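Local coordinates for protein phosphoglycerol transferase GacH (Streptococcus pyogenes MGAS5005, PDB 6DGM) that probably transfers glycerol phosphate onto rhamnose polysaccharides of the streptococcal cell wall, using the manganese-containing, sulfatase-like domain present here, at residues 191-194 / 200-203; 95-100 / 150-155; 183-188 / 203-208. All blocks are in the same frame, centred on the assembly; numbering follows the deposited sequence.

Contact 1: residues 191-194 / 200-203; sequences SLIN and FFSV
Leu192, the last residue of helix 182-192, and Ile193 just after it pack against the outer part of the Phe201 ring, and every contact between 191-194 and 200-203 is apolar. Leu192 touches with its CB rather than its branched end: CB lies near the ring plane, at the edge, 4.0 Å from Phe201 CE2. Ile193 uses the ethyl branch, its CG1 approaching Phe201 CZ obliquely at 4.0 Å, with the two side chains crossing at about a right angle. CZ is therefore met from both residues, since Leu192 CB is 4.1 Å from Phe201 CZ. With Phe201 CG anti to the carbonyl carbon (chi1 -72°), the ring projects off the strand toward the helix end. The nearest alpha carbons, of Ile193 and Phe201, stay 9.3 Å apart, so the aromatic side chain spans the interval. Ile136, Met138, Ile42 and Ile189 pack on Phe201 as well, which explains its burial while the two aliphatic residues remain partly exposed.

Polar bonding serves the turn and the sheet. Gln199, just ahead of the strand, receives the N-H of Asn194 on OE1 and donates from NE2 to Leu192 O. Asn194 OD1 accepts from Ser196 N. On the strand itself, backbone bonds join Phe201 to Val41 and Tyr43 of the neighbouring strand 40-46.

The geometry is that of a helix running through a short loop into a parallel strand, the helix lying over one face of the central sheet of the alkaline phosphatase-like sulfatase fold.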
ATOM      1  N   SER A 191      17.598   6.793   9.468  1.00 18.33           N
ATOM      2  CA  SER A 191      19.043   6.646   9.393  1.00 20.75           C
ATOM      3  C   SER A 191      19.535   6.291   7.992  1.00 21.14           C
ATOM      4  O   SER A 191      20.730   6.438   7.711  1.00 23.81           O
ATOM      5  CB  SER A 191      19.510   5.579  10.384  1.00 24.80           C
ATOM      6  OG  SER A 191      19.121   4.294   9.943  1.00 29.10           O
ATOM      7  N   LEU A 192      18.656   5.809   7.117  1.00 20.66           N
ATOM      8  CA  LEU A 192      19.056   5.443   5.767  1.00 19.93           C
ATOM      9  C   LEU A 192      18.712   6.505   4.735  1.00 20.32           C
ATOM     10  O   LEU A 192      19.201   6.423   3.597  1.00 19.69           O
ATOM     11  CB  LEU A 192      18.393   4.129   5.365  1.00 19.66           C
ATOM     12  CG  LEU A 192      18.833   2.893   6.146  1.00 24.16           C
ATOM     13  CD1 LEU A 192      17.952   1.684   5.787  1.00 25.90           C
ATOM     14  CD2 LEU A 192      20.274   2.594   5.874  1.00 27.15           C
ATOM     15  N   ILE A 193      17.896   7.500   5.095  1.00 19.05           N
ATOM     16  CA  ILE A 193      17.559   8.557   4.144  1.00 19.45           C
ATOM     17  C   ILE A 193      18.806   9.360   3.822  1.00 19.86           C
ATOM     18  O   ILE A 193      19.520   9.838   4.718  1.00 19.78           O
ATOM     19  CB  ILE A 193      16.423   9.447   4.667  1.00 21.17           C
ATOM     20  CG1 ILE A 193      15.117   8.645   4.673  1.00 19.21           C
ATOM     21  CG2 ILE A 193      16.270  10.695   3.778  1.00 23.53           C
ATOM     22  CD1 ILE A 193      13.959   9.335   5.362  1.00 18.69           C
ATOM     23  N   ASN A 194      19.063   9.525   2.529  1.00 20.30           N
ATOM     24  CA  ASN A 194      20.246  10.203   2.015  1.00 21.65           C
ATOM     25  C   ASN A 194      19.720  11.323   1.139  1.00 21.59           C
ATOM     26  O   ASN A 194      19.260  11.057   0.008  1.00 20.73           O
ATOM     27  CB  ASN A 194      21.107   9.245   1.204  1.00 22.21           C
ATOM     28  CG  ASN A 194      22.355   9.917   0.634  1.00 25.31           C
ATOM     29  OD1 ASN A 194      22.490  11.143   0.666  1.00 25.57           O
ATOM     30  ND2 ASN A 194      23.266   9.117   0.104  1.00 27.98           N
ATOM     31  N   PHE A 200      13.657   4.893  -2.956  1.00 15.00           N
ATOM     32  CA  PHE A 200      12.364   4.237  -2.796  1.00 15.09           C
ATOM     33  C   PHE A 200      12.471   3.223  -1.671  1.00 14.93           C
ATOM     34  O   PHE A 200      13.309   2.312  -1.719  1.00 15.04           O
ATOM     35  CB  PHE A 200      11.887   3.543  -4.071  1.00 14.91           C
ATOM     36  CG  PHE A 200      10.591   2.811  -3.861  1.00 15.31           C
ATOM     37  CD1 PHE A 200       9.406   3.518  -3.832  1.00 16.04           C
ATOM     38  CD2 PHE A 200      10.572   1.455  -3.615  1.00 14.90           C
ATOM     39  CE1 PHE A 200       8.217   2.878  -3.598  1.00 17.47           C
ATOM     40  CE2 PHE A 200       9.377   0.810  -3.366  1.00 15.57           C
ATOM     41  CZ  PHE A 200       8.203   1.533  -3.364  1.00 16.46           C
ATOM     42  N   PHE A 201      11.614   3.374  -0.668  1.00 14.77           N
ATOM     43  CA  PHE A 201      11.551   2.460   0.461  1.00 14.33           C
ATOM     44  C   PHE A 201      10.244   1.691   0.410  1.00 14.32           C
ATOM     45  O   PHE A 201       9.180   2.288   0.242  1.00 14.20           O
ATOM     46  CB  PHE A 201      11.544   3.240   1.779  1.00 13.99           C
ATOM     47  CG  PHE A 201      12.863   3.881   2.144  1.00 14.88           C
ATOM     48  CD1 PHE A 201      13.245   5.096   1.590  1.00 15.20           C
ATOM     49  CD2 PHE A 201      13.687   3.292   3.081  1.00 15.81           C
ATOM     50  CE1 PHE A 201      14.444   5.694   1.952  1.00 16.36           C
ATOM     51  CE2 PHE A 201      14.867   3.879   3.459  1.00 16.30           C
ATOM     52  CZ  PHE A 201      15.256   5.093   2.889  1.00 16.91           C
ATOM     53  N   SER A 202      10.327   0.373   0.578  1.00 13.91           N
ATOM     54  CA  SER A 202       9.153  -0.466   0.783  1.00 13.22           C
ATOM     55  C   SER A 202       9.253  -1.046   2.181  1.00 12.80           C
ATOM     56  O   SER A 202      10.124  -1.879   2.448  1.00 13.11           O
ATOM     57  CB  SER A 202       9.070  -1.594  -0.237  1.00 13.97           C
ATOM     58  OG  SER A 202       7.877  -2.356  -0.005  1.00 14.55           O
ATOM     59  N   VAL A 203       8.364  -0.618   3.067  1.00 12.84           N
ATOM     60  CA  VAL A 203       8.450  -0.935   4.487  1.00 13.82           C
ATOM     61  C   VAL A 203       7.209  -1.707   4.900  1.00 14.25           C
ATOM     62  O   VAL A 203       6.085  -1.346   4.530  1.00 14.78           O
ATOM     63  CB  VAL A 203       8.582   0.360   5.305  1.00 14.49           C
ATOM     64  CG1 VAL A 203       8.702   0.050   6.775  1.00 15.34           C
ATOM     65  CG2 VAL A 203       9.786   1.183   4.837  1.00 14.90           C
TER

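Contact 2: residues 95-100 / 150-155; sequences QTLTSL and TVYSNL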
ATOM      1  N   GLN A  95       0.159  -5.394  -4.604  1.00 13.77           N
ATOM      2  CA  GLN A  95      -0.697  -4.473  -5.341  1.00 14.10           C
ATOM      3  C   GLN A  95      -0.170  -3.044  -5.271  1.00 14.89           C
ATOM      4  O   GLN A  95      -0.239  -2.298  -6.267  1.00 15.54           O
ATOM      5  CB  GLN A  95      -2.119  -4.562  -4.797  1.00 14.15           C
ATOM      6  CG  GLN A  95      -2.780  -5.902  -5.068  1.00 14.82           C
ATOM      7  CD  GLN A  95      -4.133  -5.985  -4.476  1.00 15.78           C
ATOM      8  OE1 GLN A  95      -5.102  -5.550  -5.085  1.00 16.14           O
ATOM      9  NE2 GLN A  95      -4.224  -6.519  -3.260  1.00 15.44           N
ATOM     10  N   THR A  96       0.391  -2.635  -4.125  1.00 14.22           N
ATOM     11  CA  THR A  96       0.958  -1.286  -4.087  1.00 13.95           C
ATOM     12  C   THR A  96       2.120  -1.156  -5.067  1.00 13.95           C
ATOM     13  O   THR A  96       2.270  -0.123  -5.739  1.00 14.79           O
ATOM     14  CB  THR A  96       1.414  -0.887  -2.677  1.00 14.61           C
ATOM     15  OG1 THR A  96       2.615  -1.584  -2.303  1.00 14.48           O
ATOM     16  CG2 THR A  96       0.317  -1.122  -1.647  1.00 15.59           C
ATOM     17  N   LEU A  97       2.954  -2.178  -5.168  1.00 13.31           N
ATOM     18  CA  LEU A  97       4.151  -2.048  -5.984  1.00 14.59           C
ATOM     19  C   LEU A  97       3.843  -2.139  -7.475  1.00 15.47           C
ATOM     20  O   LEU A  97       4.386  -1.351  -8.261  1.00 16.52           O
ATOM     21  CB  LEU A  97       5.158  -3.123  -5.610  1.00 14.53           C
ATOM     22  CG  LEU A  97       5.750  -3.061  -4.202  1.00 16.72           C
ATOM     23  CD1 LEU A  97       6.670  -4.235  -4.010  1.00 16.90           C
ATOM     24  CD2 LEU A  97       6.483  -1.740  -3.970  1.00 18.82           C
ATOM     25  N   THR A  98       3.001  -3.089  -7.879  1.00 15.17           N
ATOM     26  CA  THR A  98       2.722  -3.310  -9.292  1.00 15.69           C
ATOM     27  C   THR A  98       1.536  -2.508  -9.808  1.00 16.43           C
ATOM     28  O   THR A  98       1.462  -2.229 -11.015  1.00 18.44           O
ATOM     29  CB  THR A  98       2.403  -4.792  -9.558  1.00 15.93           C
ATOM     30  OG1 THR A  98       1.194  -5.165  -8.885  1.00 15.94           O
ATOM     31  CG2 THR A  98       3.550  -5.699  -9.107  1.00 16.93           C
ATOM     32  N   SER A  99       0.593  -2.179  -8.920  1.00 16.04           N
ATOM     33  CA  SER A  99      -0.690  -1.570  -9.258  1.00 15.84           C
ATOM     34  C   SER A  99      -1.630  -2.518  -9.995  1.00 15.90           C
ATOM     35  O   SER A  99      -2.610  -2.077 -10.589  1.00 16.80           O
ATOM     36  CB  SER A  99      -0.531  -0.262 -10.046  1.00 17.33           C
ATOM     37  OG  SER A  99       0.253   0.685  -9.332  1.00 18.21           O
ATOM     38  N   LEU A 100      -1.353  -3.812  -9.992  1.00 15.76           N
ATOM     39  CA  LEU A 100      -2.260  -4.778 -10.602  1.00 16.58           C
ATOM     40  C   LEU A 100      -3.232  -5.294  -9.538  1.00 16.74           C
ATOM     41  O   LEU A 100      -2.780  -5.874  -8.537  1.00 17.05           O
ATOM     42  CB  LEU A 100      -1.463  -5.937 -11.181  1.00 17.01           C
ATOM     43  CG  LEU A 100      -0.479  -5.558 -12.301  1.00 17.33           C
ATOM     44  CD1 LEU A 100       0.367  -6.742 -12.715  1.00 17.39           C
ATOM     45  CD2 LEU A 100      -1.219  -4.971 -13.515  1.00 18.00           C
ATOM     46  N   THR A 150      13.083 -13.169  -2.404  1.00 16.26           N
ATOM     47  CA  THR A 150      13.128 -13.437  -3.834  1.00 17.63           C
ATOM     48  C   THR A 150      12.523 -12.292  -4.624  1.00 16.31           C
ATOM     49  O   THR A 150      13.072 -11.875  -5.651  1.00 16.32           O
ATOM     50  CB  THR A 150      12.354 -14.725  -4.100  1.00 21.13           C
ATOM     51  OG1 THR A 150      13.016 -15.794  -3.429  1.00 24.16           O
ATOM     52  CG2 THR A 150      12.287 -15.000  -5.579  1.00 21.94           C
ATOM     53  N   VAL A 151      11.400 -11.757  -4.149  1.00 15.03           N
ATOM     54  CA  VAL A 151      10.732 -10.670  -4.853  1.00 15.49           C
ATOM     55  C   VAL A 151      11.637  -9.440  -4.906  1.00 15.82           C
ATOM     56  O   VAL A 151      11.885  -8.877  -5.976  1.00 16.30           O
ATOM     57  CB  VAL A 151       9.398 -10.334  -4.174  1.00 16.96           C
ATOM     58  CG1 VAL A 151       8.792  -9.070  -4.747  1.00 18.22           C
ATOM     59  CG2 VAL A 151       8.436 -11.491  -4.308  1.00 18.17           C
ATOM     60  N   TYR A 152      12.126  -8.994  -3.743  1.00 15.18           N
ATOM     61  CA  TYR A 152      12.926  -7.776  -3.726  1.00 14.46           C
ATOM     62  C   TYR A 152      14.260  -7.960  -4.431  1.00 15.24           C
ATOM     63  O   TYR A 152      14.760  -7.009  -5.028  1.00 14.86           O
ATOM     64  CB  TYR A 152      13.067  -7.215  -2.299  1.00 13.97           C
ATOM     65  CG  TYR A 152      11.760  -6.611  -1.837  1.00 14.74           C
ATOM     66  CD1 TYR A 152      11.280  -5.436  -2.411  1.00 15.19           C
ATOM     67  CD2 TYR A 152      10.984  -7.232  -0.862  1.00 14.64           C
ATOM     68  CE1 TYR A 152      10.079  -4.887  -2.009  1.00 14.51           C
ATOM     69  CE2 TYR A 152       9.773  -6.696  -0.469  1.00 14.11           C
ATOM     70  CZ  TYR A 152       9.323  -5.518  -1.061  1.00 14.33           C
ATOM     71  OH  TYR A 152       8.128  -4.947  -0.709  1.00 14.22           O
ATOM     72  N   SER A 153      14.841  -9.159  -4.384  1.00 15.49           N
ATOM     73  CA  SER A 153      16.039  -9.449  -5.163  1.00 15.70           C
ATOM     74  C   SER A 153      15.767  -9.327  -6.659  1.00 15.99           C
ATOM     75  O   SER A 153      16.545  -8.717  -7.399  1.00 16.67           O
ATOM     76  CB  SER A 153      16.565 -10.837  -4.807  1.00 20.87           C
ATOM     77  OG  SER A 153      17.675 -11.164  -5.631  1.00 26.42           O
ATOM     78  N   ASN A 154      14.658  -9.897  -7.123  1.00 15.93           N
ATOM     79  CA  ASN A 154      14.355  -9.814  -8.548  1.00 16.27           C
ATOM     80  C   ASN A 154      13.940  -8.419  -8.976  1.00 16.65           C
ATOM     81  O   ASN A 154      14.057  -8.095 -10.166  1.00 17.68           O
ATOM     82  CB  ASN A 154      13.299 -10.835  -8.914  1.00 16.97           C
ATOM     83  CG  ASN A 154      13.885 -12.202  -9.113  1.00 19.24           C
ATOM     84  OD1 ASN A 154      14.816 -12.382  -9.903  1.00 18.79           O
ATOM     85  ND2 ASN A 154      13.383 -13.166  -8.382  1.00 22.39           N
ATOM     86  N   LEU A 155      13.468  -7.598  -8.043  1.00 15.47           N
ATOM     87  CA  LEU A 155      13.218  -6.185  -8.293  1.00 16.09           C
ATOM     88  C   LEU A 155      14.479  -5.349  -8.141  1.00 15.91           C
ATOM     89  O   LEU A 155      14.404  -4.126  -8.226  1.00 16.82           O
ATOM     90  CB  LEU A 155      12.125  -5.654  -7.367  1.00 16.44           C
ATOM     91  CG  LEU A 155      10.714  -6.189  -7.627  1.00 16.62           C
ATOM     92  CD1 LEU A 155       9.713  -5.620  -6.643  1.00 16.47           C
ATOM     93  CD2 LEU A 155      10.286  -5.915  -9.069  1.00 16.62           C
TER
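Leu97 meets Tyr152 and Leu155 in a buried, largely apolar contact of the alkaline phosphatase-like fold, between the C-terminal ends of helices 89-98 and 148-154; Leu155 is the first residue to leave the helical conformation of the second. Both helices begin at the active site, with manganese ligand Thr89 heading one and Arg148 of the sn-glycerol-1-phosphate pocket heading the other. The contact lies farther along both helices, away from the site, the Tyr152 side chain being about 10 Å from the bound sn-glycerol-1-phosphate.

The contact rests on one methyl. Leu97 CD1 comes within 3.7 Å of Tyr152 OH and 4.0 Å of Tyr152 CE1, approaching the ring obliquely, and the two side chains cross at nearly a right angle. The same CD1 lies 4.3 Å from Leu155 CD1, so it sits where the phenol and the second leucine converge. Leu97 reaches there with CG anti to its carbonyl carbon (chi1 -65°). Since the closest alpha carbons, Leu97 and Leu155, are 10.2 Å apart, side chains alone make the junction. Tyr113 of helix 112-115 touches both Leu97 and Tyr152.

The phenol is held independently of Leu97. Hydrogen bonds to Glu93 OE2 and to Ser202 OG satisfy its buried oxygen; Phe157 and Phe160 make edge-to-face contacts with the ring, and bonds and rings together should restrict its rotation.

Helix 89-98 ends here. Ser99 adopts positive phi, although its N still bonds to Gln95 O at 2.8 Å. One residue earlier Thr98 forms an ST turn, its OG1 accepting from Leu100 N at 3.1 Å with a nearly straight N-H...O angle of 168°.

Contact 3: residues 183-188 / 203-208; sequences KTVYNN and VITMQN
Val185 of helix 182-192 packs against Val203 and Thr205, where strand 200-204 gives way to loop. Its side chain sets out toward 203-208, with CB itself 4.8 Å from Thr205 CG2, a branch point rather than a contact. From there CG1, anti to the backbone N (chi1 174°), does the touching. It meets Val203 CG1 at 3.5 Å, closer than carbons usually pack, and lies 4.4 Å from Thr205 CG2. The two valine CG1 methyls meet end to end, their CB-CG1 bonds running in opposite directions. CG2 branches off, anti to the carbonyl carbon, and makes no close contact with 203-208; beyond the two segments Val185 also touches Pro140.

Farther along, polar groups take over. A water accepts from Lys183 N at 2.9 Å and donates to Gln207 OE1 at 2.8 Å, bridging helix and loop; that OE1 is hydrogen-bonded to Asp182 N too. The other end of the amide, Gln207 NE2, donates to Asn208 OD1 at 3.0 Å, tilted 30° from the acceptor's carbonyl plane. Hence both ends of the Gln207 amide are engaged, which is consistent with a single orientation of the group. Within the helix, Asn188 ND2 gives a straight bond to Thr184 O (2.8 Å, 171°), while Asn188 N reaches the same oxygen from the opposite face.

Thr205 presents its methyl to Val185, and its OG1 accepts from Glu47 N; Glu47 is a manganese ligand, and neighbouring Met206 touches the bound sn-glycerol-1-phosphate. The methyl contact thus seats the helix on the strand end, while the Thr205 bond to the Glu47 backbone probably steadies the residue that ligates manganese.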
ATOM      1  N   LYS A 183       8.626   2.435  16.309  1.00 16.45           N
ATOM      2  CA  LYS A 183       9.704   3.402  16.518  1.00 17.78           C
ATOM      3  C   LYS A 183      11.011   2.885  15.927  1.00 17.29           C
ATOM      4  O   LYS A 183      11.736   3.629  15.253  1.00 17.26           O
ATOM      5  CB  LYS A 183       9.866   3.701  18.007  1.00 19.25           C
ATOM      6  CG  LYS A 183      11.008   4.646  18.354  1.00 20.70           C
ATOM      7  CD  LYS A 183      11.017   4.893  19.859  1.00 26.07           C
ATOM      8  CE  LYS A 183      12.095   5.877  20.250  1.00 33.61           C
ATOM      9  NZ  LYS A 183      12.019   6.171  21.720  1.00 37.40           N
ATOM     10  N   THR A 184      11.334   1.607  16.172  1.00 16.64           N
ATOM     11  CA  THR A 184      12.537   1.025  15.595  1.00 16.31           C
ATOM     12  C   THR A 184      12.509   1.135  14.079  1.00 16.12           C
ATOM     13  O   THR A 184      13.499   1.543  13.452  1.00 15.59           O
ATOM     14  CB  THR A 184      12.672  -0.437  16.003  1.00 16.44           C
ATOM     15  OG1 THR A 184      12.892  -0.529  17.415  1.00 17.75           O
ATOM     16  CG2 THR A 184      13.840  -1.093  15.296  1.00 16.45           C
ATOM     17  N   VAL A 185      11.378   0.754  13.469  1.00 15.89           N
ATOM     18  CA  VAL A 185      11.282   0.813  12.010  1.00 14.94           C
ATOM     19  C   VAL A 185      11.484   2.243  11.515  1.00 15.34           C
ATOM     20  O   VAL A 185      12.297   2.507  10.608  1.00 16.00           O
ATOM     21  CB  VAL A 185       9.942   0.223  11.543  1.00 14.37           C
ATOM     22  CG1 VAL A 185       9.765   0.421  10.056  1.00 14.64           C
ATOM     23  CG2 VAL A 185       9.879  -1.266  11.903  1.00 15.08           C
ATOM     24  N   TYR A 186      10.752   3.194  12.105  1.00 15.28           N
ATOM     25  CA  TYR A 186      10.827   4.579  11.650  1.00 15.72           C
ATOM     26  C   TYR A 186      12.239   5.130  11.791  1.00 16.64           C
ATOM     27  O   TYR A 186      12.736   5.817  10.891  1.00 16.59           O
ATOM     28  CB  TYR A 186       9.845   5.432  12.450  1.00 15.97           C
ATOM     29  CG  TYR A 186       8.372   5.167  12.199  1.00 18.08           C
ATOM     30  CD1 TYR A 186       7.919   4.746  10.964  1.00 20.63           C
ATOM     31  CD2 TYR A 186       7.437   5.350  13.203  1.00 17.62           C
ATOM     32  CE1 TYR A 186       6.578   4.514  10.741  1.00 21.06           C
ATOM     33  CE2 TYR A 186       6.105   5.131  12.987  1.00 17.15           C
ATOM     34  CZ  TYR A 186       5.679   4.718  11.745  1.00 18.76           C
ATOM     35  OH  TYR A 186       4.339   4.508  11.525  1.00 18.40           O
ATOM     36  N   ASN A 187      12.912   4.830  12.906  1.00 17.13           N
ATOM     37  CA  ASN A 187      14.241   5.384  13.116  1.00 17.68           C
ATOM     38  C   ASN A 187      15.258   4.740  12.192  1.00 17.91           C
ATOM     39  O   ASN A 187      16.225   5.394  11.781  1.00 19.17           O
ATOM     40  CB  ASN A 187      14.621   5.286  14.585  1.00 18.96           C
ATOM     41  CG  ASN A 187      13.986   6.399  15.397  1.00 22.26           C
ATOM     42  OD1 ASN A 187      13.608   7.441  14.845  1.00 23.55           O
ATOM     43  ND2 ASN A 187      13.886   6.204  16.695  1.00 23.96           N
ATOM     44  N   ASN A 188      15.029   3.488  11.808  1.00 16.95           N
ATOM     45  CA  ASN A 188      15.892   2.864  10.810  1.00 16.50           C
ATOM     46  C   ASN A 188      15.659   3.445   9.416  1.00 17.62           C
ATOM     47  O   ASN A 188      16.607   3.582   8.644  1.00 19.91           O
ATOM     48  CB  ASN A 188      15.737   1.353  10.849  1.00 16.95           C
ATOM     49  CG  ASN A 188      16.634   0.718  11.879  1.00 17.94           C
ATOM     50  OD1 ASN A 188      17.755   0.305  11.571  1.00 19.08           O
ATOM     51  ND2 ASN A 188      16.171   0.671  13.131  1.00 17.72           N
ATOM     52  N   VAL A 203       8.364  -0.618   3.067  1.00 12.84           N
ATOM     53  CA  VAL A 203       8.450  -0.935   4.487  1.00 13.82           C
ATOM     54  C   VAL A 203       7.209  -1.707   4.900  1.00 14.25           C
ATOM     55  O   VAL A 203       6.085  -1.346   4.530  1.00 14.78           O
ATOM     56  CB  VAL A 203       8.582   0.360   5.305  1.00 14.49           C
ATOM     57  CG1 VAL A 203       8.702   0.050   6.775  1.00 15.34           C
ATOM     58  CG2 VAL A 203       9.786   1.183   4.837  1.00 14.90           C
ATOM     59  N   ILE A 204       7.416  -2.762   5.686  1.00 13.78           N
ATOM     60  CA  ILE A 204       6.334  -3.582   6.213  1.00 13.27           C
ATOM     61  C   ILE A 204       6.560  -3.724   7.716  1.00 13.49           C
ATOM     62  O   ILE A 204       7.503  -4.403   8.146  1.00 13.56           O
ATOM     63  CB  ILE A 204       6.293  -4.962   5.550  1.00 13.13           C
ATOM     64  CG1 ILE A 204       6.194  -4.871   4.020  1.00 14.66           C
ATOM     65  CG2 ILE A 204       5.108  -5.781   6.074  1.00 13.03           C
ATOM     66  CD1 ILE A 204       7.559  -4.934   3.320  1.00 16.55           C
ATOM     67  N   THR A 205       5.699  -3.104   8.509  1.00 13.52           N
ATOM     68  CA  THR A 205       5.917  -3.125   9.950  1.00 14.28           C
ATOM     69  C   THR A 205       5.504  -4.470  10.537  1.00 13.87           C
ATOM     70  O   THR A 205       4.943  -5.339   9.855  1.00 13.59           O
ATOM     71  CB  THR A 205       5.187  -1.991  10.667  1.00 14.41           C
ATOM     72  OG1 THR A 205       3.773  -2.229  10.636  1.00 14.12           O
ATOM     73  CG2 THR A 205       5.515  -0.641  10.042  1.00 15.12           C
ATOM     74  N   MET A 206       5.779  -4.630  11.839  1.00 14.03           N
ATOM     75  CA  MET A 206       5.357  -5.815  12.570  1.00 15.34           C
ATOM     76  C   MET A 206       4.720  -5.538  13.925  1.00 14.95           C
ATOM     77  O   MET A 206       4.076  -6.444  14.462  1.00 15.46           O
ATOM     78  CB  MET A 206       6.547  -6.759  12.789  1.00 20.54           C
ATOM     79  CG  MET A 206       6.762  -7.776  11.704  1.00 28.57           C
ATOM     80  SD  MET A 206       5.353  -8.907  11.539  1.00 22.76           S
ATOM     81  CE  MET A 206       5.827 -10.285  12.565  1.00 26.89           C
ATOM     82  N   GLN A 207       4.879  -4.338  14.489  1.00 13.77           N
ATOM     83  CA  GLN A 207       4.482  -4.114  15.877  1.00 13.73           C
ATOM     84  C   GLN A 207       3.064  -4.602  16.172  1.00 14.40           C
ATOM     85  O   GLN A 207       2.831  -5.266  17.193  1.00 15.18           O
ATOM     86  CB  GLN A 207       4.597  -2.641  16.231  1.00 13.69           C
ATOM     87  CG  GLN A 207       4.242  -2.344  17.674  1.00 14.96           C
ATOM     88  CD  GLN A 207       4.162  -0.871  17.921  1.00 14.62           C
ATOM     89  OE1 GLN A 207       5.180  -0.192  17.941  1.00 14.25           O
ATOM     90  NE2 GLN A 207       2.941  -0.351  18.053  1.00 13.87           N
ATOM     91  N   ASN A 208       2.093  -4.245  15.323  1.00 13.95           N
ATOM     92  CA  ASN A 208       0.681  -4.465  15.623  1.00 13.49           C
ATOM     93  C   ASN A 208       0.143  -5.758  15.024  1.00 13.96           C
ATOM     94  O   ASN A 208      -1.076  -5.952  14.958  1.00 15.14           O
ATOM     95  CB  ASN A 208      -0.119  -3.236  15.218  1.00 13.00           C
ATOM     96  CG  ASN A 208       0.325  -2.025  16.005  1.00 14.18           C
ATOM     97  OD1 ASN A 208       0.783  -2.184  17.131  1.00 14.15           O
ATOM     98  ND2 ASN A 208       0.279  -0.838  15.410  1.00 15.02           N
TER
HETATM   99  O   HOH W   1       6.684   2.132  18.496  1.00 17.25           O

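Contacts 1 and 3 share helix 182-192, strand 200-204 and Val203, with centres 12 Å apart: contact 3 joins the helix start to the active-site end of the strand, contact 1 the helix end to the strand's beginning. Contact 2 comes first along the chain, 16 Å from contact 1 and 20 Å from contact 3. It meets the strand from the other side, where Phe200 CZ lies 3.7 Å from Leu97 CD2, and Ile204 CD1 is 4.1 Å from Tyr152 OH. Strand 200-204, in the central mixed sheet, is therefore packed between helix 182-192 and helices 89-98 and 148-154, and the loop that follows the strand carries Met206 to the ligand site.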